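Local coordinates for KLLA0C04147p (Kluyveromyces lactis, PDB 5H2D), which binds ergosterol through its oxysterol-binding (ORD) domain and probably transfers sterols between membranes, at residues Y101-T106 / W267-R272. Numbering follows the deposited sequence.
Sequences YVAIFT and WIFGGR
F269 and I104 run antiparallel to each other where helix 95-108 packs against the antiparallel, barrel-like beta core of the OSBP-related (ORD) domain. This is a compact example of helix-on-sheet packing, in which one aromatic ring reaches from a strand to two neighbouring residues of a helix. CB of F269 already points at the helix, and chi1 of 68° sets the ring between the two backbone branches, so that it stands up from the strand with one face to I104. CG1 of I104 lies over that face in a CH-pi contact, 4.1 Å from the ring centroid and 14° off the normal, while its CD1 reaches back toward the root of the ring, 4.1 Å from F269 CB. The I104 side chain thus follows the inner half of the phenylalanine, and A103 meets the outer half. V277 of the paired strand 276-281 touches both I104 and F269, and C237 of strand 236-241, beyond strand 253-259, touches both A103 and F269. On the helix side, T106 OG1 donates a 2.7 Å hydrogen bond to A103 O, an acceptor three residues back. At the far end of the ring, the methyl CB of A103 approaches obliquely, 3.9 Å from F269 CE2.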
# COMPACT_ATOMS: atom_id res chain seq x y z
N TYR A 101 4.23 13.22 11.47
CA TYR A 101 3.00 12.50 11.17
C TYR A 101 3.08 11.79 9.81
O TYR A 101 2.53 10.69 9.67
CB TYR A 101 1.80 13.44 11.27
CG TYR A 101 1.33 13.59 12.71
CD1 TYR A 101 2.15 14.19 13.67
CD2 TYR A 101 0.09 13.13 13.11
CE1 TYR A 101 1.73 14.31 14.98
CE2 TYR A 101 -0.34 13.24 14.42
CZ TYR A 101 0.49 13.84 15.35
OH TYR A 101 0.09 13.98 16.66
N VAL A 102 3.76 12.38 8.83
CA VAL A 102 4.03 11.66 7.58
C VAL A 102 4.80 10.38 7.88
O VAL A 102 4.45 9.29 7.37
CB VAL A 102 4.80 12.55 6.58
CG1 VAL A 102 5.41 11.71 5.45
CG2 VAL A 102 3.89 13.62 6.00
N ALA A 103 5.84 10.47 8.71
CA ALA A 103 6.65 9.31 9.04
C ALA A 103 5.81 8.23 9.71
O ALA A 103 5.92 7.04 9.38
CB ALA A 103 7.81 9.70 9.95
N ILE A 104 5.00 8.63 10.69
CA ILE A 104 4.22 7.61 11.37
C ILE A 104 3.17 7.03 10.43
O ILE A 104 2.88 5.83 10.48
CB ILE A 104 3.64 8.19 12.67
CG1 ILE A 104 4.80 8.43 13.64
CG2 ILE A 104 2.64 7.22 13.29
CD1 ILE A 104 4.47 9.26 14.86
N PHE A 105 2.64 7.84 9.49
CA PHE A 105 1.83 7.25 8.42
C PHE A 105 2.57 6.14 7.68
O PHE A 105 1.99 5.09 7.38
CB PHE A 105 1.38 8.32 7.43
CG PHE A 105 0.78 7.75 6.17
CD1 PHE A 105 -0.52 7.27 6.16
CD2 PHE A 105 1.53 7.69 5.00
CE1 PHE A 105 -1.06 6.72 4.99
CE2 PHE A 105 0.99 7.16 3.84
CZ PHE A 105 -0.31 6.68 3.83
N THR A 106 3.85 6.35 7.34
CA THR A 106 4.56 5.31 6.59
C THR A 106 4.74 4.04 7.42
O THR A 106 4.84 2.95 6.84
CB THR A 106 5.93 5.79 6.08
OG1 THR A 106 6.88 5.85 7.16
CG2 THR A 106 5.82 7.16 5.40
N TRP A 267 11.99 15.84 16.93
CA TRP A 267 11.03 14.87 17.43
C TRP A 267 11.65 13.48 17.37
O TRP A 267 12.49 13.20 16.51
CB TRP A 267 9.73 14.86 16.60
CG TRP A 267 9.09 16.20 16.37
CD1 TRP A 267 9.34 17.06 15.34
CD2 TRP A 267 8.08 16.81 17.17
NE1 TRP A 267 8.55 18.18 15.46
CE2 TRP A 267 7.76 18.05 16.58
CE3 TRP A 267 7.40 16.43 18.33
CZ2 TRP A 267 6.81 18.91 17.10
CZ3 TRP A 267 6.45 17.28 18.85
CH2 TRP A 267 6.16 18.51 18.24
N ILE A 268 11.25 12.63 18.32
CA ILE A 268 11.53 11.20 18.24
C ILE A 268 10.21 10.48 18.40
O ILE A 268 9.24 11.02 18.94
CB ILE A 268 12.55 10.71 19.30
CG1 ILE A 268 12.09 11.12 20.70
CG2 ILE A 268 13.96 11.21 18.96
CD1 ILE A 268 12.99 10.63 21.82
N PHE A 269 10.16 9.24 17.91
CA PHE A 269 8.97 8.43 18.05
C PHE A 269 9.38 6.97 18.10
O PHE A 269 10.49 6.61 17.71
CB PHE A 269 7.95 8.70 16.93
CG PHE A 269 8.40 8.25 15.56
CD1 PHE A 269 8.18 6.94 15.14
CD2 PHE A 269 8.99 9.14 14.68
CE1 PHE A 269 8.58 6.53 13.87
CE2 PHE A 269 9.38 8.73 13.42
CZ PHE A 269 9.17 7.43 13.02
N GLY A 270 8.48 6.14 18.59
CA GLY A 270 8.79 4.73 18.72
C GLY A 270 7.60 3.97 19.25
O GLY A 270 6.64 4.54 19.78
N GLY A 271 7.67 2.66 19.08
CA GLY A 271 6.62 1.77 19.54
C GLY A 271 6.81 0.41 18.91
O GLY A 271 7.91 0.03 18.52
N ARG A 272 5.71 -0.32 18.82
CA ARG A 272 5.69 -1.62 18.16
C ARG A 272 4.75 -1.50 16.97
O ARG A 272 3.60 -1.09 17.13
CB ARG A 272 5.28 -2.72 19.13
CG ARG A 272 6.18 -2.77 20.38
CD ARG A 272 6.00 -4.05 21.17
NE ARG A 272 6.88 -5.11 20.68
CZ ARG A 272 6.65 -6.41 20.84
NH1 ARG A 272 5.56 -6.82 21.48
NH2 ARG A 272 7.50 -7.30 20.36